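Protein bvu-3222 (Bacteroides vulgatus ATCC 8482, PDB 3FYF) is of unknown function but belongs to the DUF4251 family and, made with a signal sequence, probably works in the periplasm. Local coordinates at residues 56-61 with 155-160; 72-77 with 104-109; 86-91 with 98-103; 120-125 with 133-138; 144-149 with 159-164. One frame throughout, in Å; residues are numbered along the deposited sequence.

Interaction 1 (56-61 with 155-160)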
# COMPACT_ATOMS: atom_id res chain seq x y z
N VAL B 56 0.50 6.40 -4.37
CA VAL B 56 -0.61 7.18 -3.78
C VAL B 56 -0.41 8.67 -4.10
O VAL B 56 0.66 9.24 -3.84
CB VAL B 56 -0.74 6.95 -2.23
CG1 VAL B 56 -1.94 7.69 -1.66
CG2 VAL B 56 -0.85 5.46 -1.91
N PHE B 57 -1.44 9.29 -4.65
CA PHE B 57 -1.41 10.69 -5.07
C PHE B 57 -2.03 11.57 -3.99
O PHE B 57 -2.67 11.06 -3.07
CB PHE B 57 -2.14 10.85 -6.41
CG PHE B 57 -1.58 9.99 -7.51
CD1 PHE B 57 -0.54 10.47 -8.32
CD2 PHE B 57 -2.05 8.70 -7.72
CE1 PHE B 57 -0.01 9.68 -9.32
CE2 PHE B 57 -1.52 7.90 -8.72
CZ PHE B 57 -0.50 8.39 -9.52
N ARG B 58 -1.85 12.89 -4.11
CA ARG B 58 -2.34 13.82 -3.09
C ARG B 58 -3.86 13.97 -3.08
O ARG B 58 -4.44 14.45 -2.11
CB ARG B 58 -1.65 15.20 -3.20
CG ARG B 58 -2.02 16.02 -4.43
CD ARG B 58 -1.64 17.50 -4.23
NE ARG B 58 -2.68 18.24 -3.51
CZ ARG B 58 -3.35 19.28 -4.01
NH1 ARG B 58 -4.28 19.88 -3.27
NH2 ARG B 58 -3.10 19.73 -5.23
N ASN B 59 -4.50 13.55 -4.17
CA ASN B 59 -5.96 13.47 -4.22
C ASN B 59 -6.52 12.14 -3.67
O ASN B 59 -7.70 11.84 -3.86
CB ASN B 59 -6.49 13.79 -5.62
CG ASN B 59 -6.19 12.71 -6.64
OD1 ASN B 59 -5.39 11.80 -6.43
ND2 ASN B 59 -6.85 12.82 -7.79
N GLY B 60 -5.67 11.36 -3.01
CA GLY B 60 -6.09 10.12 -2.35
C GLY B 60 -6.16 8.89 -3.23
O GLY B 60 -6.40 7.79 -2.73
N ILE B 61 -5.94 9.06 -4.54
CA ILE B 61 -5.97 7.94 -5.48
C ILE B 61 -4.76 7.05 -5.24
O ILE B 61 -3.66 7.55 -5.11
CB ILE B 61 -6.00 8.44 -6.95
CG1 ILE B 61 -7.37 8.99 -7.29
CG2 ILE B 61 -5.61 7.33 -7.97
CD1 ILE B 61 -7.40 9.68 -8.62
N GLY B 155 4.78 20.93 -2.15
CA GLY B 155 4.09 20.09 -1.17
C GLY B 155 4.30 18.62 -1.51
O GLY B 155 4.71 18.29 -2.63
N ASN B 156 4.07 17.74 -0.53
CA ASN B 156 4.04 16.30 -0.77
C ASN B 156 2.94 15.96 -1.77
O ASN B 156 1.77 16.30 -1.56
CB ASN B 156 3.83 15.53 0.53
CG ASN B 156 5.10 15.45 1.36
OD1 ASN B 156 6.21 15.55 0.85
ND2 ASN B 156 4.92 15.24 2.67
N THR B 157 3.34 15.31 -2.85
CA THR B 157 2.46 15.11 -3.98
C THR B 157 2.32 13.63 -4.33
O THR B 157 1.24 13.19 -4.72
CB THR B 157 2.95 15.90 -5.22
OG1 THR B 157 3.50 17.15 -4.79
CG2 THR B 157 1.81 16.17 -6.19
N LEU B 158 3.40 12.86 -4.19
CA LEU B 158 3.41 11.47 -4.63
C LEU B 158 4.14 10.55 -3.65
O LEU B 158 5.27 10.82 -3.26
CB LEU B 158 4.01 11.37 -6.04
CG LEU B 158 3.91 10.04 -6.80
CD1 LEU B 158 3.55 10.24 -8.26
CD2 LEU B 158 5.18 9.23 -6.66
N THR B 159 3.50 9.44 -3.29
CA THR B 159 4.11 8.44 -2.43
C THR B 159 4.20 7.11 -3.18
O THR B 159 3.23 6.68 -3.78
CB THR B 159 3.31 8.28 -1.12
OG1 THR B 159 3.23 9.54 -0.45
CG2 THR B 159 3.98 7.27 -0.20
N MET B 160 5.37 6.47 -3.15
CA MET B 160 5.57 5.12 -3.70
C MET B 160 5.77 4.13 -2.56
O MET B 160 6.65 4.32 -1.72
CB MET B 160 6.82 5.06 -4.58
CG MET B 160 6.78 5.91 -5.83
SD MET B 160 8.12 5.56 -7.00
CE MET B 160 7.56 6.61 -8.29
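Val-56 and Thr-159 form an antiparallel hydrogen-bonded pair. Val-56 N donates a hydrogen bond to Thr-159 O at 2.8 Å, and Thr-159 N donates one to Val-56 O at 2.9 Å. Both donors lie in the plane of the carbonyl they meet. One step on, Phe-57 and Leu-158 make a non-hydrogen-bonded pair whose side chains run side by side. The first torsion of Leu-158 sets CG trans to the backbone N (chi1 -170°), and from there its CD1 meets the Phe-57 ring obliquely, 3.8 Å from CE1. Beyond this pair, Arg-58 CD crosses over Thr-157 CG2 at 4.2 Å. Thr-157 OG1 turns back to its own segment and bonds Gly-155 O at 2.7 Å, from above the carbonyl plane. With an alanine here, Gly-155 O would probably lose this hydroxyl and the Arg-58 chain the methyl beside its CD. Outside the two segments, Phe-85 meets the Phe-57 ring edge-to-face, and Phe-88 packs on both Thr-157 and Leu-158. Asn-161 of the second subunit packs on Val-56. After Phe-57, a type I turn to Gly-60 reverses the chain and is closed by Gly-60 N to Phe-57 O at 3.0 Å. Phe-57 N also bonds Ile-61 O, at 2.9 Å. Gly-60 has a positive phi, which suits a residue without a side chain. Strand 54-57 is thus shared: it pairs antiparallel with 158-166 and forms a hairpin with 62-64, next to a classic beta bulge in which Thr-157 and Leu-158 both face Ile-149.

Interaction 2 (72-77 with 104-109)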
# COMPACT_ATOMS: atom_id res chain seq x y z
N VAL B 72 12.50 4.63 -7.39
CA VAL B 72 13.31 5.69 -6.81
C VAL B 72 14.69 5.08 -6.61
O VAL B 72 14.83 4.05 -5.96
CB VAL B 72 12.69 6.21 -5.48
CG1 VAL B 72 13.72 6.86 -4.60
CG2 VAL B 72 11.54 7.19 -5.76
N GLU B 73 15.71 5.70 -7.20
CA GLU B 73 17.05 5.12 -7.19
C GLU B 73 18.12 6.12 -6.74
O GLU B 73 18.08 7.27 -7.13
CB GLU B 73 17.39 4.60 -8.59
CG GLU B 73 18.64 3.74 -8.64
CD GLU B 73 19.18 3.55 -10.04
OE1 GLU B 73 20.31 4.01 -10.29
OE2 GLU B 73 18.47 2.96 -10.89
N VAL B 74 19.04 5.68 -5.89
CA VAL B 74 20.24 6.46 -5.56
C VAL B 74 21.46 5.55 -5.75
O VAL B 74 21.52 4.47 -5.16
CB VAL B 74 20.20 7.05 -4.13
CG1 VAL B 74 21.57 7.56 -3.69
CG2 VAL B 74 19.18 8.16 -4.03
N ASN B 75 22.40 5.99 -6.59
CA ASN B 75 23.63 5.24 -6.87
C ASN B 75 24.78 6.17 -7.25
O ASN B 75 24.63 7.01 -8.15
CB ASN B 75 23.37 4.21 -7.99
CG ASN B 75 24.56 3.28 -8.23
OD1 ASN B 75 25.11 3.24 -9.33
ND2 ASN B 75 24.94 2.52 -7.21
N ASP B 76 25.91 6.02 -6.55
CA ASP B 76 27.17 6.74 -6.82
C ASP B 76 27.05 8.27 -6.74
O ASP B 76 27.62 8.99 -7.56
CB ASP B 76 27.79 6.29 -8.15
CG ASP B 76 29.32 6.31 -8.14
OD1 ASP B 76 29.92 5.86 -9.15
OD2 ASP B 76 29.92 6.75 -7.14
N GLY B 77 26.30 8.75 -5.75
CA GLY B 77 26.06 10.18 -5.57
C GLY B 77 25.00 10.76 -6.49
O GLY B 77 24.69 11.95 -6.42
N GLY B 104 19.58 13.46 -11.28
CA GLY B 104 20.56 14.45 -10.82
C GLY B 104 21.33 14.11 -9.56
O GLY B 104 21.36 12.96 -9.12
N ASN B 105 21.95 15.14 -8.97
CA ASN B 105 22.81 14.98 -7.80
C ASN B 105 22.03 14.80 -6.50
O ASN B 105 21.02 15.48 -6.28
CB ASN B 105 23.74 16.19 -7.65
CG ASN B 105 24.75 16.30 -8.78
OD1 ASN B 105 25.69 15.51 -8.87
ND2 ASN B 105 24.57 17.30 -9.64
N VAL B 106 22.50 13.89 -5.65
CA VAL B 106 21.91 13.66 -4.33
C VAL B 106 22.65 14.47 -3.25
O VAL B 106 23.86 14.33 -3.08
CB VAL B 106 21.91 12.16 -3.94
CG1 VAL B 106 21.24 11.95 -2.60
CG2 VAL B 106 21.19 11.34 -4.97
N ASN B 107 21.91 15.31 -2.54
CA ASN B 107 22.45 16.14 -1.47
C ASN B 107 21.57 16.13 -0.22
O ASN B 107 20.39 15.76 -0.29
CB ASN B 107 22.66 17.58 -1.96
CG ASN B 107 21.39 18.18 -2.54
OD1 ASN B 107 20.56 18.73 -1.81
ND2 ASN B 107 21.25 18.10 -3.86
N GLY B 108 22.15 16.52 0.92
CA GLY B 108 21.42 16.64 2.18
C GLY B 108 20.93 15.33 2.78
O GLY B 108 19.82 15.26 3.31
N ILE B 109 21.77 14.30 2.69
CA ILE B 109 21.43 12.96 3.17
C ILE B 109 21.49 12.85 4.70
O ILE B 109 22.54 13.09 5.30
CB ILE B 109 22.36 11.88 2.56
CG1 ILE B 109 22.29 11.91 1.03
CG2 ILE B 109 22.01 10.48 3.10
CD1 ILE B 109 23.39 11.10 0.34
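Val-106 meets Gly-77 with its backbone and Val-74 with its side chain. Val-106 N donates to Gly-77 O at 3.0 Å. The bond is nearly straight at hydrogen (170°), but the donor is tilted 33° from the carbonyl plane. The side chain rises beside this bond. Its CB passes 3.7 Å from Gly-77 O. Its two methyls then part. CG2 lies trans to the carbonyl carbon, still 3.8 Å from Gly-77 O, and reaches across to Val-74. There it sits 3.9 Å from Val-74 CG2 and 4.0 Å from Val-74 CG1, so one methyl touches both branches of its partner. CG1 takes the other direction. Val-106 CG1 lies 3.7 Å from Tyr-123 CD2, on the neighbouring strand 119-126, and also packs near Ile-109 CD1, further along its own strand. The setting is a curled antiparallel sheet. Strands 71-75 and 78-83 form a tight hairpin, and the backbone angles of Asp-76 and Gly-77 are those of a type I' turn. Strand 100-113 runs along the far side of strand 78-83. Gly-77 therefore reaches strand 100-113 from the tip of the hairpin, while Val-74 reaches it across the intervening strand. Tyr-123 also packs on Val-74, so the two valines and this tyrosine share one apolar cluster. The turn itself is exposed. Asn-105 pairs through its backbone with Asn-126 of strand 119-126.

Interaction 3 (86-91 with 98-103)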
# COMPACT_ATOMS: atom_id res chain seq x y z
N THR B 86 2.51 12.43 -14.80
CA THR B 86 3.02 13.54 -15.60
C THR B 86 3.54 14.66 -14.71
O THR B 86 4.74 14.91 -14.65
CB THR B 86 1.94 14.10 -16.54
OG1 THR B 86 1.39 13.04 -17.34
CG2 THR B 86 2.53 15.16 -17.45
N ASN B 87 2.63 15.33 -14.01
CA ASN B 87 2.99 16.14 -12.86
C ASN B 87 2.53 15.51 -11.55
O ASN B 87 1.77 16.12 -10.79
CB ASN B 87 2.42 17.55 -12.99
CG ASN B 87 3.49 18.62 -13.01
OD1 ASN B 87 4.62 18.37 -13.43
ND2 ASN B 87 3.15 19.82 -12.55
N PHE B 88 2.99 14.29 -11.28
CA PHE B 88 2.58 13.56 -10.10
C PHE B 88 1.07 13.62 -9.90
O PHE B 88 0.58 13.72 -8.78
CB PHE B 88 3.29 14.10 -8.86
CG PHE B 88 4.78 14.24 -9.02
CD1 PHE B 88 5.63 13.19 -8.72
CD2 PHE B 88 5.33 15.43 -9.48
CE1 PHE B 88 7.00 13.32 -8.87
CE2 PHE B 88 6.70 15.56 -9.64
CZ PHE B 88 7.53 14.50 -9.33
N VAL B 89 0.34 13.55 -11.01
CA VAL B 89 -1.12 13.45 -10.96
C VAL B 89 -1.51 12.20 -11.76
O VAL B 89 -0.90 11.93 -12.80
CB VAL B 89 -1.81 14.74 -11.52
CG1 VAL B 89 -3.33 14.58 -11.62
CG2 VAL B 89 -1.48 15.96 -10.66
N TYR B 90 -2.48 11.44 -11.27
CA TYR B 90 -2.92 10.20 -11.91
C TYR B 90 -3.55 10.39 -13.29
O TYR B 90 -3.26 9.64 -14.23
CB TYR B 90 -3.88 9.42 -11.00
CG TYR B 90 -4.29 8.09 -11.57
CD1 TYR B 90 -3.38 7.05 -11.68
CD2 TYR B 90 -5.59 7.87 -12.03
CE1 TYR B 90 -3.73 5.83 -12.22
CE2 TYR B 90 -5.96 6.64 -12.58
CZ TYR B 90 -5.03 5.62 -12.67
OH TYR B 90 -5.39 4.40 -13.20
N ASN B 91 -4.43 11.39 -13.40
CA ASN B 91 -5.15 11.68 -14.64
C ASN B 91 -4.54 12.86 -15.38
O ASN B 91 -4.74 13.02 -16.59
CB ASN B 91 -6.63 11.96 -14.34
CG ASN B 91 -7.29 10.86 -13.50
OD1 ASN B 91 -7.48 9.73 -13.96
ND2 ASN B 91 -7.66 11.20 -12.27
N GLY B 98 5.02 7.35 -19.40
CA GLY B 98 5.32 8.69 -19.88
C GLY B 98 4.94 9.76 -18.87
O GLY B 98 3.86 10.34 -18.95
N GLY B 99 5.84 10.01 -17.93
CA GLY B 99 5.59 10.96 -16.85
C GLY B 99 6.72 11.95 -16.63
O GLY B 99 6.84 12.93 -17.37
N VAL B 100 7.53 11.71 -15.61
CA VAL B 100 8.70 12.53 -15.31
C VAL B 100 9.90 11.71 -14.90
O VAL B 100 9.77 10.65 -14.28
CB VAL B 100 8.43 13.59 -14.21
CG1 VAL B 100 7.96 14.91 -14.81
CG2 VAL B 100 7.45 13.06 -13.17
N THR B 101 11.08 12.21 -15.26
CA THR B 101 12.35 11.63 -14.84
C THR B 101 13.15 12.72 -14.14
O THR B 101 13.77 13.56 -14.79
CB THR B 101 13.15 11.06 -16.03
OG1 THR B 101 12.31 10.17 -16.79
CG2 THR B 101 14.38 10.30 -15.54
N VAL B 102 13.11 12.70 -12.81
CA VAL B 102 13.91 13.61 -12.00
C VAL B 102 15.25 12.93 -11.74
O VAL B 102 15.38 12.12 -10.83
CB VAL B 102 13.20 13.96 -10.65
CG1 VAL B 102 13.90 15.12 -9.96
CG2 VAL B 102 11.73 14.29 -10.87
N GLN B 103 16.24 13.26 -12.58
CA GLN B 103 17.59 12.71 -12.46
C GLN B 103 18.57 13.81 -12.06
O GLN B 103 18.39 14.96 -12.46
CB GLN B 103 18.02 12.01 -13.76
CG GLN B 103 18.10 12.93 -14.99
CD GLN B 103 17.72 12.24 -16.29
OE1 GLN B 103 16.98 12.80 -17.11
NE2 GLN B 103 18.21 11.02 -16.49
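Thr-86 O is met by the side chain of Val-100 rather than by a donor of that segment. Val-100 CG1 comes within 3.2 Å of this oxygen and CG2 within 3.6 Å, so the valine straddles it with both methyls. The CG1 approach is close and the first torsion of Val-100 unusual (chi1 -92°); so near an unmodelled loop, any reading of strain is doubtful. The backbones also come near each other, with 3.9 Å between Thr-86 CA and Gly-99 CA. The two segments share no hydrogen bond, and the rest of the contact is apolar. They are the two ends of the long link between the neighbouring antiparallel strands 78-83 and 100-113, whose middle, 92-97, was not modelled. Phe-88 takes a left-handed backbone conformation there and turns its ring back toward strand 100-113. Val-100 CG2 lies over one face of the ring, offset toward the rim, 4.1 Å from Phe-88 CZ. Val-102 CG2 stands at the ring edge, near its plane, 4.5 Å from the same CZ. Ile-149 and Pro-151 of strand 144-151 also pack on Phe-88.

Interaction 4 (120-125 with 133-138)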
# COMPACT_ATOMS: atom_id res chain seq x y z
N TYR B 120 14.52 6.27 8.87
CA TYR B 120 14.03 7.48 8.24
C TYR B 120 15.17 8.09 7.44
O TYR B 120 16.10 8.68 8.00
CB TYR B 120 13.46 8.43 9.31
CG TYR B 120 12.28 7.82 10.04
CD1 TYR B 120 10.97 8.08 9.63
CD2 TYR B 120 12.46 6.94 11.11
CE1 TYR B 120 9.88 7.50 10.28
CE2 TYR B 120 11.38 6.35 11.76
CZ TYR B 120 10.10 6.63 11.34
OH TYR B 120 9.03 6.05 11.99
N TYR B 121 15.09 7.93 6.13
CA TYR B 121 16.14 8.33 5.19
C TYR B 121 15.64 9.48 4.33
O TYR B 121 14.71 9.30 3.52
CB TYR B 121 16.53 7.13 4.33
CG TYR B 121 17.79 7.29 3.50
CD1 TYR B 121 17.74 7.81 2.21
CD2 TYR B 121 19.03 6.88 3.99
CE1 TYR B 121 18.89 7.94 1.44
CE2 TYR B 121 20.18 7.00 3.23
CZ TYR B 121 20.10 7.53 1.95
OH TYR B 121 21.23 7.66 1.18
N ASN B 122 16.23 10.66 4.50
CA ASN B 122 15.82 11.88 3.80
C ASN B 122 16.94 12.41 2.91
O ASN B 122 18.11 12.29 3.27
CB ASN B 122 15.38 12.97 4.79
CG ASN B 122 14.09 12.63 5.54
OD1 ASN B 122 13.71 13.34 6.47
ND2 ASN B 122 13.41 11.58 5.14
N TYR B 123 16.58 13.01 1.77
CA TYR B 123 17.54 13.63 0.85
C TYR B 123 16.88 14.52 -0.21
O TYR B 123 15.67 14.49 -0.41
CB TYR B 123 18.44 12.57 0.17
CG TYR B 123 17.72 11.57 -0.71
CD1 TYR B 123 17.15 10.42 -0.16
CD2 TYR B 123 17.61 11.76 -2.08
CE1 TYR B 123 16.50 9.49 -0.95
CE2 TYR B 123 16.96 10.83 -2.88
CZ TYR B 123 16.41 9.70 -2.31
OH TYR B 123 15.75 8.77 -3.09
N GLY B 124 17.71 15.30 -0.89
CA GLY B 124 17.27 16.14 -2.01
C GLY B 124 17.85 15.65 -3.33
O GLY B 124 18.87 14.97 -3.35
N ILE B 125 17.16 15.99 -4.42
CA ILE B 125 17.61 15.69 -5.77
C ILE B 125 17.65 17.00 -6.56
O ILE B 125 16.65 17.72 -6.62
CB ILE B 125 16.66 14.69 -6.50
CG1 ILE B 125 16.58 13.35 -5.78
CG2 ILE B 125 17.08 14.49 -7.96
CD1 ILE B 125 17.71 12.39 -6.11
N THR B 133 12.58 17.04 -2.84
CA THR B 133 13.01 16.41 -1.60
C THR B 133 12.27 15.08 -1.44
O THR B 133 11.08 14.98 -1.73
CB THR B 133 12.83 17.30 -0.37
OG1 THR B 133 11.49 17.81 -0.32
CG2 THR B 133 13.82 18.47 -0.41
N VAL B 134 13.01 14.08 -0.98
CA VAL B 134 12.56 12.71 -0.91
C VAL B 134 12.61 12.26 0.55
O VAL B 134 13.57 12.57 1.26
CB VAL B 134 13.47 11.78 -1.76
CG1 VAL B 134 12.99 10.36 -1.72
CG2 VAL B 134 13.56 12.27 -3.21
N SER B 135 11.56 11.56 0.98
CA SER B 135 11.50 11.04 2.33
C SER B 135 11.12 9.55 2.31
O SER B 135 10.03 9.19 1.88
CB SER B 135 10.51 11.85 3.17
OG SER B 135 10.64 11.56 4.54
N ILE B 136 12.05 8.71 2.75
CA ILE B 136 11.86 7.27 2.80
C ILE B 136 11.68 6.82 4.24
O ILE B 136 12.44 7.20 5.12
CB ILE B 136 13.06 6.49 2.15
CG1 ILE B 136 13.24 6.87 0.68
CG2 ILE B 136 12.87 4.97 2.30
CD1 ILE B 136 14.54 6.35 0.03
N VAL B 137 10.65 6.01 4.48
CA VAL B 137 10.50 5.34 5.76
C VAL B 137 10.61 3.85 5.46
O VAL B 137 9.81 3.33 4.67
CB VAL B 137 9.13 5.64 6.41
CG1 VAL B 137 9.01 4.91 7.73
CG2 VAL B 137 8.94 7.18 6.60
N LEU B 138 11.59 3.18 6.06
CA LEU B 138 11.77 1.73 5.94
C LEU B 138 11.25 1.04 7.21
O LEU B 138 11.68 1.36 8.31
CB LEU B 138 13.25 1.39 5.71
CG LEU B 138 13.79 -0.04 5.87
CD1 LEU B 138 13.28 -0.97 4.77
CD2 LEU B 138 15.31 -0.02 5.85
O HOH W 1 11.87 9.74 6.25
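The Tyr-123 ring carries Val-134 on one face, and both side chains point the same way. Val-134 CB stands 3.8 Å from the ring centroid, 16° off the normal, a CH-pi contact. At the ring edge, in plane, lie Ile-125 CD1 and Ile-136 CD1, the latter 3.8 Å from Tyr-123 CE1. That same CE1 in turn meets the edge of the Tyr-121 ring. Tyr-123 takes the less common first torsion (chi1 63°), with CG between N and the carbonyl carbon, which lays the ring over its cross-strand partner. Were an alanine in its place, Val-134 would probably lose the ring over it, and a gap is likely to open beside Ile-136, Val-72 and Val-74. Strands 119-126 and 132-138 form an antiparallel beta hairpin, and this face of it looks into the curled sheet. Tyr-121 and Tyr-123 exchange backbone bonds with Ile-136 and Val-134. On the other face, Tyr-120 CE1 rests obliquely on Val-137 CG1 at 3.7 Å. Asn-122 ND2 bends back to Tyr-121 O at 3.1 Å, on the same side of its carbonyl plane as Ile-136 N, which bonds that oxygen at 2.8 Å. Water 1 accepts from Asn-122 ND2 and donates to Ile-136 O, bridging the two strands.

Interaction 5 (144-149 with 159-164)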
# COMPACT_ATOMS: atom_id res chain seq x y z
N GLN B 144 10.28 -3.45 3.34
CA GLN B 144 9.09 -2.74 2.90
C GLN B 144 9.24 -1.26 3.26
O GLN B 144 9.52 -0.91 4.40
CB GLN B 144 7.85 -3.36 3.53
CG GLN B 144 7.63 -4.79 3.08
CD GLN B 144 6.62 -5.53 3.92
OE1 GLN B 144 5.71 -4.93 4.49
NE2 GLN B 144 6.76 -6.85 3.98
N ALA B 145 9.10 -0.41 2.26
CA ALA B 145 9.37 1.00 2.47
C ALA B 145 8.45 1.90 1.68
O ALA B 145 7.94 1.51 0.63
CB ALA B 145 10.84 1.32 2.16
N SER B 146 8.25 3.11 2.22
CA SER B 146 7.41 4.13 1.63
C SER B 146 8.26 5.36 1.29
O SER B 146 9.01 5.86 2.13
CB SER B 146 6.34 4.55 2.63
OG SER B 146 5.30 5.24 1.98
N VAL B 147 8.12 5.86 0.06
CA VAL B 147 8.91 7.01 -0.41
C VAL B 147 7.98 8.16 -0.75
O VAL B 147 7.18 8.04 -1.67
CB VAL B 147 9.70 6.68 -1.70
CG1 VAL B 147 10.57 7.84 -2.10
CG2 VAL B 147 10.55 5.47 -1.50
N THR B 148 8.07 9.28 -0.03
CA THR B 148 7.25 10.45 -0.34
C THR B 148 8.10 11.51 -1.06
O THR B 148 9.18 11.88 -0.60
CB THR B 148 6.56 11.02 0.93
OG1 THR B 148 5.77 10.00 1.55
CG2 THR B 148 5.64 12.17 0.58
N ILE B 149 7.60 11.97 -2.20
CA ILE B 149 8.29 12.93 -3.06
C ILE B 149 7.60 14.30 -3.07
O ILE B 149 6.40 14.40 -3.32
CB ILE B 149 8.43 12.37 -4.50
CG1 ILE B 149 9.24 11.06 -4.48
CG2 ILE B 149 9.10 13.38 -5.43
CD1 ILE B 149 8.73 10.01 -5.46
N THR B 159 3.50 9.44 -3.29
CA THR B 159 4.11 8.44 -2.43
C THR B 159 4.20 7.11 -3.18
O THR B 159 3.23 6.68 -3.78
CB THR B 159 3.31 8.28 -1.12
OG1 THR B 159 3.23 9.54 -0.45
CG2 THR B 159 3.98 7.27 -0.20
N MET B 160 5.37 6.47 -3.15
CA MET B 160 5.57 5.12 -3.70
C MET B 160 5.77 4.13 -2.56
O MET B 160 6.65 4.32 -1.72
CB MET B 160 6.82 5.06 -4.58
CG MET B 160 6.78 5.91 -5.83
SD MET B 160 8.12 5.56 -7.00
CE MET B 160 7.56 6.61 -8.29
N ASN B 161 4.96 3.08 -2.55
CA ASN B 161 5.08 2.01 -1.56
C ASN B 161 5.58 0.76 -2.22
O ASN B 161 5.01 0.32 -3.21
CB ASN B 161 3.72 1.74 -0.90
CG ASN B 161 3.19 2.96 -0.17
OD1 ASN B 161 3.84 3.48 0.74
ND2 ASN B 161 2.00 3.41 -0.56
N GLY B 162 6.64 0.18 -1.68
CA GLY B 162 7.23 -1.00 -2.30
C GLY B 162 8.37 -1.59 -1.52
O GLY B 162 8.38 -1.55 -0.29
N TYR B 163 9.34 -2.13 -2.25
CA TYR B 163 10.44 -2.90 -1.68
C TYR B 163 11.77 -2.20 -1.92
O TYR B 163 12.09 -1.83 -3.04
CB TYR B 163 10.45 -4.33 -2.27
CG TYR B 163 9.17 -5.09 -1.98
CD1 TYR B 163 9.02 -5.81 -0.79
CD2 TYR B 163 8.10 -5.07 -2.88
CE1 TYR B 163 7.84 -6.50 -0.51
CE2 TYR B 163 6.91 -5.75 -2.60
CZ TYR B 163 6.79 -6.47 -1.43
OH TYR B 163 5.62 -7.14 -1.17
N LEU B 164 12.53 -2.01 -0.84
CA LEU B 164 13.84 -1.36 -0.90
C LEU B 164 14.96 -2.40 -1.03
O LEU B 164 15.22 -3.17 -0.10
CB LEU B 164 14.04 -0.51 0.36
CG LEU B 164 15.16 0.53 0.38
CD1 LEU B 164 14.95 1.59 -0.70
CD2 LEU B 164 15.20 1.18 1.74
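Ser-146 OG donates to Asn-161 OD1 at 2.6 Å, the shortest polar bond between the two segments. The hydroxyl stands trans to the backbone N (chi1 -163°), which turns it toward the asparagine on the facing strand. It meets the amide oxygen tilted 20° from the carbonyl plane. Asn-161 ND2 bonds Asn-54 OD1, so both ends of the amide are held and its rotation is fixed. The backbones are joined by two hydrogen-bonded pairs. Val-147 N reaches Met-160 O at 2.8 Å, and Met-160 N reaches Val-147 O at the same distance. Ala-145 and Gly-162 exchange their bonds in the same way, Gly-162 N pointing almost straight down the C=O of Ala-145. A longer bond joins Thr-148 OG1 and Thr-159 OG1 at 3.3 Å, and either could be the donor. Together these pairs make an antiparallel beta hairpin of strands 144-151 and 158-166, close to the centre of the chain. Each face has its own character. Ser-146, Thr-148, Thr-159 and Asn-161 give one face a polar row, and Thr-159 CG2 packs 3.3 Å from Ser-146 OG. On this side Gln-144 CG lies 4.0 Å from Tyr-163 CE1, with the amide and ring planes 76° apart. Gln-144 OE1 bonds Phe-64 N of the second subunit, and the Tyr-163 ring stacks on Phe-64 of that subunit. The opposite face is apolar. Val-147 CB and Met-160 CB are 4.4 Å apart, and Ala-145 CB touches Leu-164 CB at 4.1 Å. Leu-50 covers Ala-145 and Val-147, and Val-72 touches Val-147 and Met-160.

In the fold
Interactions 4 and 5 are the buried hairpins, and strands 132-138 and 144-151 pair to join them. Their full backbone ladders contrast with the short pairing of interaction 1, which shares strand 158-166 with interaction 5. Interactions 2 and 3 both use strand 100-113. Interaction 2 is a surface contact with one backbone bond; interaction 3 is partly buried, without a hydrogen bond between its segments. Strand pairing runs round from 48-52 back to itself, so the sheet closes like a barrel. Val-72 faces the inside, where it touches Tyr-123, Val-147 and Met-160. Phe-88 ties interaction 3 to interactions 1 and 5. Interactions 1, 3, 4 and 5 also touch the second subunit.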